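Local coordinates for synaptic vesicle glycoprotein 2C (Homo sapiens, PDB 5JLV), which is a membrane glycoprotein of synaptic vesicles whose luminal domain, of the pentapeptide-repeat clan, serves as a protein receptor for botulinum neurotoxin A, at residues 26-31 against 43-48; 37-42 against 57-62; 80-85 against 100-105. One frame throughout, in Å; residues are numbered along the deposited sequence.

In the fold
All three contacts illustrate one principle, the parallel stacking of successive coils of a beta-solenoid, each sampling it at a different place. Contact 1 lies near the N-terminal end and is mostly a surface contact, where a salt-bridge network occupies one face and aromatic packing the other. Contacts 2 and 3 are partly buried. They share the four-stranded parallel sheet of strands 40-43, 60-63, 81-83 and 102-103, and F62 and K83 probably join them by a backbone hydrogen bond. Contact 2 spans a corner and packs methionine, histidine and phenylalanine; contact 3 adds a bridging serine hydroxyl and a glycan. Contacts 1 and 2 meet where Y47 packs against H42 and F62.

Contact 1: residues 26-31 against 43-48; sequences DKYANF and TGMEYD
K27 and E46 lie side by side on one face of a parallel strand pair, and the lysine ammonium lies beside two neighbouring acids, E46 and D48. K27 NZ makes a weak bond of 3.3 Å to E46 OE2 and a second ion pair with D48 OD2 at 3.5 Å. A chi1 of 76° and an extended chi2 set the lysine CD beside D48 OD2; the bend at chi3 (60°) then brings CE and NZ to E46. On the reverse face, the rings of Y28 and Y47 point the same way with their planes nearly parallel (9°), but they are slid so far apart that they barely overlap; Y28 CD2 meets Y47 CE1 at 3.6 Å. M45, folded back on itself at chi2 and chi3, brings its methyl CE tightly against the Y28 ring, 3.2 Å from CE2. F31 crosses Y47 near the root of its ring, with CZ 3.8 Å from Y47 CD1.

Between the two faces runs the ladder that sets this register. E46 N binds D26 O at 2.7 Å, Y28 N binds E46 O, D48 N binds Y28 O at 2.8 Å, and N30 N reaches D48 O where the chain turns a corner. Further out, K68 forms a salt bridge with E46 OE2, F67 stacks on Y47, and the F52 ring meets F31 edge-to-face.

The chemistry is thus divided by face. E46 OE2 and D48 OD1 lie only 2.6 Å apart, so one acid probably keeps a proton, and K27 and K68 probably offset the remaining negative charge, whereas the opposite face relies on aromatic rings and the methionine methyl to join the coils.

Contact 2: residues 37-42 against 57-62; sequences MENQIH and FKSVTF
Two neighbouring coils of a pentapeptide-repeat beta-helix turn the same corner here, one directly over the other, with N39 above S59. Both corner residues adopt left-handed backbone conformations, and the strands on either side belong to different sheets. Before the corner, K58 N binds M37 O at 2.8 Å and N39 N binds K58 O. At the corner the bond from Q40 N to S59 O is weak, at 3.3 Å; beyond it, T61 N to Q40 O and H42 N to T61 O restore the regular parallel ladder.

M37 links the two sides from within. Its CG is anti to the backbone N (chi1 -158°), and the chain runs on extended to the sulfur before bending at its methyl. SD thereby comes to the edge of the F57 ring, 3.9 Å from CE1, and also approaches F62 CZ at 4.2 Å, two Met-aromatic contacts from one atom. V60 CG2 tucks beneath the M37 carbonyl, 3.4 Å from its O. H42 lies beside F62, their planes 30° apart and offset, with H42 CD2 3.8 Å from F62 CE2. The imidazole is steadied by Q40, whose OE1 accepts from H42 NE2 at 2.8 Å through an in-plane lone pair.

Along the stack, the F62 ring meets that of F82 on the next coil. Equivalent positions stacked in register through a sharp corner are characteristic of the right-handed quadrilateral beta-helix.

Contact 3: residues 80-85 against 100-105; sequences TYFKNC and YKFIDS. With NAG (2-acetamido-2-deoxy-beta-D-glucopyranose), chain M.
F82 N to K101 O and N84 N to I103 O, the latter at 2.8 Å, are straight backbone bonds, and between them I103 N binds F82 O at 2.9 Å. S105 OG also donates to F82 O, at 3.2 Å, coming from above the carbonyl plane on the face opposite to I103 N. The same hydroxyl oxygen receives C85 N at 3.1 Å, so the hydroxyl bridges F82 O and C85 N. A water donates to the carbonyls of T80 and Y100, bridging them above one face of the Y81 ring.

N84, at the turn, throws its amide outward, with CG anti to the backbone N (chi1 -164°). Its ND2 is covalently bound to C1 of N-acetylglucosamine, and D64 also binds that nitrogen.

Packing then divides by face. The rings of F82 and F102 run side by side, offset, with CD1 of F82 3.7 Å from CE2 of F102, and F62 and F87 extend this aromatic core. On the other face, I103 CD1 lies 3.7 Å from Y81 CD1 and also touches K83 CG. Phenylalanines stacked inside successive coils are typical of a pentapeptide-repeat beta-helix; the glycan on N84 is this protein's own addition at the turn.

Contact 1: residues 26-31 against 43-48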
loop_
_atom_site.group_PDB
_atom_site.type_symbol
_atom_site.label_atom_id
_atom_site.label_comp_id
_atom_site.label_asym_id
_atom_site.label_seq_id
_atom_site.Cartn_x
_atom_site.Cartn_y
_atom_site.Cartn_z
ATOM N N ASP C 26 -16.174 -5.147 33.348
ATOM C CA ASP C 26 -14.770 -4.813 33.128
ATOM C C ASP C 26 -14.495 -3.580 32.258
ATOM O O ASP C 26 -13.339 -3.313 31.939
ATOM C CB ASP C 26 -14.004 -6.028 32.575
ATOM C CG ASP C 26 -13.355 -6.870 33.673
ATOM O OD1 ASP C 26 -13.562 -6.561 34.865
ATOM O OD2 ASP C 26 -12.640 -7.846 33.346
ATOM N N LYS C 27 -15.525 -2.820 31.881
ATOM C CA LYS C 27 -15.273 -1.701 30.960
ATOM C C LYS C 27 -16.072 -0.409 31.072
ATOM O O LYS C 27 -17.223 -0.387 31.534
ATOM C CB LYS C 27 -15.228 -2.175 29.496
ATOM C CG LYS C 27 -16.569 -2.494 28.864
ATOM C CD LYS C 27 -16.373 -2.928 27.416
ATOM C CE LYS C 27 -15.504 -4.175 27.329
ATOM N NZ LYS C 27 -15.333 -4.647 25.931
ATOM N N TYR C 28 -15.417 0.666 30.631
ATOM C CA TYR C 28 -16.043 1.960 30.378
ATOM C C TYR C 28 -16.059 2.205 28.866
ATOM O O TYR C 28 -15.150 1.767 28.144
ATOM C CB TYR C 28 -15.251 3.080 31.056
ATOM C CG TYR C 28 -15.280 3.071 32.566
ATOM C CD1 TYR C 28 -16.224 3.821 33.269
ATOM C CD2 TYR C 28 -14.341 2.345 33.299
ATOM C CE1 TYR C 28 -16.240 3.838 34.654
ATOM C CE2 TYR C 28 -14.352 2.354 34.688
ATOM C CZ TYR C 28 -15.305 3.100 35.358
ATOM O OH TYR C 28 -15.325 3.113 36.735
ATOM N N ALA C 29 -17.090 2.896 28.391
ATOM C CA ALA C 29 -17.255 3.141 26.955
ATOM C C ALA C 29 -17.852 4.519 26.658
ATOM O O ALA C 29 -18.631 5.063 27.457
ATOM C CB ALA C 29 -18.099 2.040 26.322
ATOM N N ASN C 30 -17.468 5.080 25.509
ATOM C CA ASN C 30 -18.101 6.285 24.964
ATOM C C ASN C 30 -18.150 7.440 25.969
ATOM O O ASN C 30 -19.216 8.017 26.225
ATOM C CB ASN C 30 -19.516 5.956 24.441
ATOM C CG ASN C 30 -20.007 6.943 23.397
ATOM O OD1 ASN C 30 -19.469 8.041 23.250
ATOM N ND2 ASN C 30 -21.047 6.561 22.672
ATOM N N PHE C 31 -16.998 7.761 26.546
ATOM C CA PHE C 31 -16.914 8.837 27.524
ATOM C C PHE C 31 -15.936 9.896 27.067
ATOM O O PHE C 31 -15.061 9.641 26.216
ATOM C CB PHE C 31 -16.524 8.304 28.915
ATOM C CG PHE C 31 -15.184 7.619 28.955
ATOM C CD1 PHE C 31 -15.085 6.246 28.763
ATOM C CD2 PHE C 31 -14.016 8.347 29.197
ATOM C CE1 PHE C 31 -13.854 5.614 28.796
ATOM C CE2 PHE C 31 -12.778 7.716 29.230
ATOM C CZ PHE C 31 -12.699 6.348 29.031
ATOM N N THR C 43 -6.965 -0.236 37.933
ATOM C CA THR C 43 -6.444 -1.565 37.597
ATOM C C THR C 43 -7.494 -2.436 36.907
ATOM O O THR C 43 -8.657 -2.420 37.289
ATOM C CB THR C 43 -5.910 -2.286 38.853
ATOM O OG1 THR C 43 -4.928 -1.462 39.487
ATOM C CG2 THR C 43 -5.272 -3.636 38.492
ATOM N N GLY C 44 -7.069 -3.183 35.888
ATOM C CA GLY C 44 -7.885 -4.253 35.299
ATOM C C GLY C 44 -9.096 -3.813 34.486
ATOM O O GLY C 44 -10.009 -4.602 34.246
ATOM N N MET C 45 -9.100 -2.560 34.050
ATOM C CA MET C 45 -10.237 -2.003 33.331
ATOM C C MET C 45 -10.006 -1.954 31.821
ATOM O O MET C 45 -8.875 -1.752 31.366
ATOM C CB MET C 45 -10.524 -0.583 33.828
ATOM C CG MET C 45 -10.843 -0.473 35.310
ATOM S SD MET C 45 -12.266 -1.475 35.759
ATOM C CE MET C 45 -13.535 -0.789 34.693
ATOM N N GLU C 46 -11.079 -2.129 31.051
ATOM C CA GLU C 46 -11.053 -1.781 29.641
ATOM C C GLU C 46 -11.732 -0.427 29.402
ATOM O O GLU C 46 -12.699 -0.072 30.087
ATOM C CB GLU C 46 -11.682 -2.877 28.770
ATOM C CG GLU C 46 -11.560 -2.590 27.274
ATOM C CD GLU C 46 -11.952 -3.757 26.391
ATOM O OE1 GLU C 46 -11.894 -4.916 26.858
ATOM O OE2 GLU C 46 -12.299 -3.517 25.212
ATOM N N TYR C 47 -11.199 0.328 28.447
ATOM C CA TYR C 47 -11.760 1.605 28.048
ATOM C C TYR C 47 -11.946 1.602 26.523
ATOM O O TYR C 47 -10.962 1.563 25.776
ATOM C CB TYR C 47 -10.836 2.767 28.488
ATOM C CG TYR C 47 -10.468 2.730 29.971
ATOM C CD1 TYR C 47 -11.304 3.308 30.934
ATOM C CD2 TYR C 47 -9.308 2.085 30.410
ATOM C CE1 TYR C 47 -10.979 3.268 32.289
ATOM C CE2 TYR C 47 -8.977 2.042 31.761
ATOM C CZ TYR C 47 -9.818 2.636 32.692
ATOM O OH TYR C 47 -9.507 2.582 34.028
ATOM N N ASP C 48 -13.211 1.597 26.085
ATOM C CA ASP C 48 -13.581 1.573 24.661
ATOM C C ASP C 48 -14.037 2.963 24.271
ATOM O O ASP C 48 -14.888 3.551 24.955
ATOM C CB ASP C 48 -14.756 0.607 24.408
ATOM C CG ASP C 48 -14.330 -0.848 24.344
ATOM O OD1 ASP C 48 -13.149 -1.155 24.615
ATOM O OD2 ASP C 48 -15.196 -1.700 24.024
#

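Contact 2: residues 37-42 against 57-62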
loop_
_atom_site.group_PDB
_atom_site.type_symbol
_atom_site.label_atom_id
_atom_site.label_comp_id
_atom_site.label_asym_id
_atom_site.label_seq_id
_atom_site.Cartn_x
_atom_site.Cartn_y
_atom_site.Cartn_z
ATOM N N MET C 37 -7.056 14.890 36.079
ATOM C CA MET C 37 -7.109 13.605 36.777
ATOM C C MET C 37 -5.877 13.508 37.687
ATOM O O MET C 37 -4.739 13.661 37.230
ATOM C CB MET C 37 -7.148 12.446 35.774
ATOM C CG MET C 37 -7.726 11.148 36.328
ATOM S SD MET C 37 -7.860 9.822 35.097
ATOM C CE MET C 37 -8.907 10.607 33.868
ATOM N N GLU C 38 -6.110 13.266 38.973
ATOM C CA GLU C 38 -5.073 13.439 39.976
ATOM C C GLU C 38 -5.140 12.382 41.080
ATOM O O GLU C 38 -6.216 12.075 41.596
ATOM C CB GLU C 38 -5.178 14.842 40.571
ATOM C CG GLU C 38 -3.933 15.328 41.295
ATOM C CD GLU C 38 -3.997 16.805 41.646
ATOM O OE1 GLU C 38 -5.032 17.452 41.363
ATOM O OE2 GLU C 38 -3.009 17.319 42.206
ATOM N N ASN C 39 -3.972 11.830 41.425
ATOM C CA ASN C 39 -3.811 10.890 42.547
ATOM C C ASN C 39 -4.782 9.718 42.510
ATOM O O ASN C 39 -5.595 9.549 43.416
ATOM C CB ASN C 39 -3.893 11.620 43.896
ATOM C CG ASN C 39 -2.800 12.655 44.064
ATOM O OD1 ASN C 39 -3.059 13.856 44.000
ATOM N ND2 ASN C 39 -1.565 12.195 44.267
ATOM N N GLN C 40 -4.689 8.921 41.448
ATOM C CA GLN C 40 -5.584 7.788 41.241
ATOM C C GLN C 40 -4.824 6.598 40.701
ATOM O O GLN C 40 -3.873 6.756 39.928
ATOM C CB GLN C 40 -6.697 8.143 40.245
ATOM C CG GLN C 40 -7.672 9.214 40.704
ATOM C CD GLN C 40 -8.566 9.691 39.576
ATOM O OE1 GLN C 40 -8.735 8.997 38.570
ATOM N NE2 GLN C 40 -9.132 10.881 39.727
ATOM N N ILE C 41 -5.262 5.404 41.090
ATOM C CA ILE C 41 -4.768 4.165 40.496
ATOM C C ILE C 41 -5.940 3.345 39.950
ATOM O O ILE C 41 -6.901 3.076 40.664
ATOM C CB ILE C 41 -3.962 3.322 41.506
ATOM C CG1 ILE C 41 -2.754 4.121 42.026
ATOM C CG2 ILE C 41 -3.508 2.013 40.864
ATOM C CD1 ILE C 41 -2.182 3.607 43.328
ATOM N N HIS C 42 -5.852 2.961 38.681
ATOM C CA HIS C 42 -6.911 2.188 38.026
ATOM C C HIS C 42 -6.337 0.872 37.547
ATOM O O HIS C 42 -5.333 0.858 36.833
ATOM C CB HIS C 42 -7.478 2.960 36.832
ATOM C CG HIS C 42 -8.012 4.313 37.184
ATOM N ND1 HIS C 42 -9.208 4.491 37.841
ATOM C CD2 HIS C 42 -7.522 5.554 36.952
ATOM C CE1 HIS C 42 -9.430 5.783 38.008
ATOM N NE2 HIS C 42 -8.422 6.450 37.475
ATOM N N PHE C 57 -2.933 14.763 33.594
ATOM C CA PHE C 57 -2.727 13.634 34.503
ATOM C C PHE C 57 -1.638 13.976 35.515
ATOM O O PHE C 57 -0.552 14.434 35.145
ATOM C CB PHE C 57 -2.317 12.383 33.732
ATOM C CG PHE C 57 -3.350 11.898 32.759
ATOM C CD1 PHE C 57 -4.399 11.087 33.181
ATOM C CD2 PHE C 57 -3.261 12.232 31.401
ATOM C CE1 PHE C 57 -5.351 10.625 32.272
ATOM C CE2 PHE C 57 -4.209 11.777 30.496
ATOM C CZ PHE C 57 -5.250 10.971 30.931
ATOM N N LYS C 58 -1.926 13.760 36.794
ATOM C CA LYS C 58 -0.959 14.063 37.848
ATOM C C LYS C 58 -0.945 12.912 38.842
ATOM O O LYS C 58 -1.941 12.684 39.549
ATOM C CB LYS C 58 -1.319 15.378 38.560
ATOM C CG LYS C 58 -1.445 16.596 37.653
ATOM C CD LYS C 58 -1.948 17.818 38.422
ATOM C CE LYS C 58 -2.200 18.981 37.468
ATOM N NZ LYS C 58 -2.382 20.279 38.164
ATOM N N SER C 59 0.173 12.185 38.888
ATOM C CA SER C 59 0.304 11.003 39.754
ATOM C C SER C 59 -0.870 10.047 39.524
ATOM O O SER C 59 -1.627 9.728 40.437
ATOM C CB SER C 59 0.399 11.406 41.236
ATOM O OG SER C 59 1.292 12.490 41.414
ATOM N N VAL C 60 -1.026 9.631 38.276
ATOM C CA VAL C 60 -2.056 8.689 37.895
ATOM C C VAL C 60 -1.354 7.463 37.356
ATOM O O VAL C 60 -0.458 7.581 36.518
ATOM C CB VAL C 60 -2.993 9.280 36.810
ATOM C CG1 VAL C 60 -3.912 8.201 36.226
ATOM C CG2 VAL C 60 -3.822 10.427 37.378
ATOM N N THR C 61 -1.731 6.292 37.862
ATOM C CA THR C 61 -1.290 5.038 37.267
ATOM C C THR C 61 -2.475 4.221 36.747
ATOM O O THR C 61 -3.462 4.022 37.456
ATOM C CB THR C 61 -0.457 4.196 38.250
ATOM O OG1 THR C 61 0.738 4.911 38.575
ATOM C CG2 THR C 61 -0.074 2.859 37.627
ATOM N N PHE C 62 -2.370 3.793 35.493
ATOM C CA PHE C 62 -3.217 2.747 34.946
ATOM C C PHE C 62 -2.406 1.460 34.940
ATOM O O PHE C 62 -1.261 1.453 34.493
ATOM C CB PHE C 62 -3.625 3.090 33.506
ATOM C CG PHE C 62 -4.566 4.253 33.395
ATOM C CD1 PHE C 62 -4.082 5.547 33.244
ATOM C CD2 PHE C 62 -5.945 4.053 33.402
ATOM C CE1 PHE C 62 -4.950 6.619 33.130
ATOM C CE2 PHE C 62 -6.819 5.124 33.287
ATOM C CZ PHE C 62 -6.319 6.413 33.156
#

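Contact 3: residues 80-85 against 100-105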
loop_
_atom_site.group_PDB
_atom_site.type_symbol
_atom_site.label_atom_id
_atom_site.label_comp_id
_atom_site.label_asym_id
_atom_site.label_seq_id
_atom_site.Cartn_x
_atom_site.Cartn_y
_atom_site.Cartn_z
ATOM N N THR C 80 3.019 10.072 35.821
ATOM C CA THR C 80 1.944 9.276 35.261
ATOM C C THR C 80 2.503 8.066 34.513
ATOM O O THR C 80 3.424 8.191 33.702
ATOM C CB THR C 80 1.042 10.132 34.357
ATOM O OG1 THR C 80 0.396 11.145 35.155
ATOM C CG2 THR C 80 -0.008 9.279 33.683
ATOM N N TYR C 81 1.952 6.895 34.805
ATOM C CA TYR C 81 2.429 5.657 34.192
ATOM C C TYR C 81 1.295 4.749 33.738
ATOM O O TYR C 81 0.275 4.612 34.419
ATOM C CB TYR C 81 3.264 4.873 35.174
ATOM C CG TYR C 81 4.608 5.461 35.532
ATOM C CD1 TYR C 81 5.722 5.239 34.720
ATOM C CD2 TYR C 81 4.786 6.164 36.721
ATOM C CE1 TYR C 81 6.972 5.736 35.068
ATOM C CE2 TYR C 81 6.024 6.663 37.074
ATOM C CZ TYR C 81 7.115 6.446 36.245
ATOM O OH TYR C 81 8.359 6.921 36.600
ATOM N N PHE C 82 1.518 4.105 32.599
ATOM C CA PHE C 82 0.708 3.000 32.136
ATOM C C PHE C 82 1.546 1.738 32.259
ATOM O O PHE C 82 2.522 1.574 31.529
ATOM C CB PHE C 82 0.318 3.226 30.676
ATOM C CG PHE C 82 -0.471 4.478 30.446
ATOM C CD1 PHE C 82 0.176 5.694 30.210
ATOM C CD2 PHE C 82 -1.859 4.445 30.431
ATOM C CE1 PHE C 82 -0.559 6.857 29.995
ATOM C CE2 PHE C 82 -2.600 5.606 30.205
ATOM C CZ PHE C 82 -1.951 6.807 29.999
ATOM N N LYS C 83 1.173 0.863 33.193
ATOM C CA LYS C 83 1.929 -0.360 33.492
ATOM C C LYS C 83 1.181 -1.609 33.024
ATOM O O LYS C 83 0.048 -1.857 33.455
ATOM C CB LYS C 83 2.206 -0.460 34.997
ATOM C CG LYS C 83 2.984 0.716 35.571
ATOM C CD LYS C 83 3.226 0.578 37.076
ATOM C CE LYS C 83 3.704 1.895 37.685
ATOM N NZ LYS C 83 4.075 1.783 39.125
ATOM N N ASN C 84 1.809 -2.385 32.137
ATOM C CA ASN C 84 1.204 -3.615 31.604
ATOM C C ASN C 84 -0.146 -3.328 30.940
ATOM O O ASN C 84 -1.119 -4.067 31.107
ATOM C CB ASN C 84 1.062 -4.675 32.712
ATOM C CG ASN C 84 0.823 -6.070 32.170
ATOM O OD1 ASN C 84 1.260 -6.415 31.072
ATOM N ND2 ASN C 84 0.127 -6.888 32.951
ATOM N N CYS C 85 -0.200 -2.229 30.201
ATOM C CA CYS C 85 -1.402 -1.861 29.491
ATOM C C CYS C 85 -1.301 -2.234 28.020
ATOM O O CYS C 85 -0.203 -2.293 27.465
ATOM C CB CYS C 85 -1.704 -0.368 29.688
ATOM S SG CYS C 85 -2.219 0.010 31.399
ATOM N N TYR C 100 8.932 6.695 28.337
ATOM C CA TYR C 100 9.008 6.431 29.789
ATOM C C TYR C 100 7.655 6.496 30.545
ATOM O O TYR C 100 7.587 6.142 31.710
ATOM C CB TYR C 100 10.062 7.325 30.483
ATOM C CG TYR C 100 9.855 8.820 30.293
ATOM C CD1 TYR C 100 10.621 9.529 29.373
ATOM C CD2 TYR C 100 8.893 9.531 31.045
ATOM C CE1 TYR C 100 10.438 10.892 29.186
ATOM C CE2 TYR C 100 8.703 10.901 30.863
ATOM C CZ TYR C 100 9.476 11.569 29.927
ATOM O OH TYR C 100 9.319 12.917 29.726
ATOM N N LYS C 101 6.593 6.947 29.878
ATOM C CA LYS C 101 5.231 6.887 30.449
ATOM C C LYS C 101 4.676 5.462 30.503
ATOM O O LYS C 101 3.678 5.191 31.175
ATOM C CB LYS C 101 4.277 7.753 29.635
ATOM C CG LYS C 101 4.738 9.190 29.452
ATOM C CD LYS C 101 4.423 10.037 30.661
ATOM C CE LYS C 101 5.088 11.387 30.518
ATOM N NZ LYS C 101 4.677 12.327 31.583
ATOM N N PHE C 102 5.323 4.562 29.782
ATOM C CA PHE C 102 4.831 3.203 29.609
ATOM C C PHE C 102 5.817 2.199 30.197
ATOM O O PHE C 102 7.023 2.295 29.971
ATOM C CB PHE C 102 4.588 2.925 28.117
ATOM C CG PHE C 102 3.733 3.960 27.444
ATOM C CD1 PHE C 102 4.310 5.017 26.747
ATOM C CD2 PHE C 102 2.348 3.892 27.522
ATOM C CE1 PHE C 102 3.519 5.989 26.137
ATOM C CE2 PHE C 102 1.550 4.858 26.921
ATOM C CZ PHE C 102 2.137 5.905 26.218
ATOM N N ILE C 103 5.311 1.253 30.977
ATOM C CA ILE C 103 6.142 0.182 31.499
ATOM C C ILE C 103 5.513 -1.117 31.073
ATOM O O ILE C 103 4.359 -1.374 31.411
ATOM C CB ILE C 103 6.239 0.206 33.038
ATOM C CG1 ILE C 103 6.773 1.558 33.537
ATOM C CG2 ILE C 103 7.089 -0.957 33.536
ATOM C CD1 ILE C 103 6.744 1.717 35.047
ATOM N N ASP C 104 6.260 -1.918 30.315
ATOM C CA ASP C 104 5.797 -3.234 29.851
ATOM C C ASP C 104 4.430 -3.147 29.166
ATOM O O ASP C 104 3.545 -3.969 29.410
ATOM C CB ASP C 104 5.756 -4.241 31.014
ATOM C CG ASP C 104 7.137 -4.529 31.591
ATOM O OD1 ASP C 104 8.101 -4.671 30.806
ATOM O OD2 ASP C 104 7.259 -4.628 32.831
ATOM N N SER C 105 4.260 -2.136 28.327
ATOM C CA SER C 105 3.006 -1.933 27.634
ATOM C C SER C 105 3.086 -2.309 26.165
ATOM O O SER C 105 4.158 -2.391 25.591
ATOM C CB SER C 105 2.512 -0.493 27.803
ATOM O OG SER C 105 1.942 -0.337 29.085
HETATM C C1 NAG M . -0.237 -8.250 32.738
HETATM C C2 NAG M . 0.535 -9.155 33.692
HETATM C C3 NAG M . 0.298 -10.624 33.361
HETATM C C4 NAG M . -1.191 -10.917 33.217
HETATM C C5 NAG M . -1.860 -9.906 32.293
HETATM C C6 NAG M . -3.361 -10.153 32.210
HETATM C C7 NAG M . 2.608 -8.364 34.672
HETATM C C8 NAG M . 4.098 -8.269 34.519
HETATM N N2 NAG M . 1.952 -8.854 33.624
HETATM O O3 NAG M . 0.847 -11.441 34.401
HETATM O O4 NAG M . -1.368 -12.237 32.689
HETATM O O5 NAG M . -1.621 -8.587 32.779
HETATM O O6 NAG M . -4.035 -8.917 31.949
HETATM O O7 NAG M . 2.037 -8.014 35.691
HETATM O O HOH W 1 6.296 8.440 33.633
#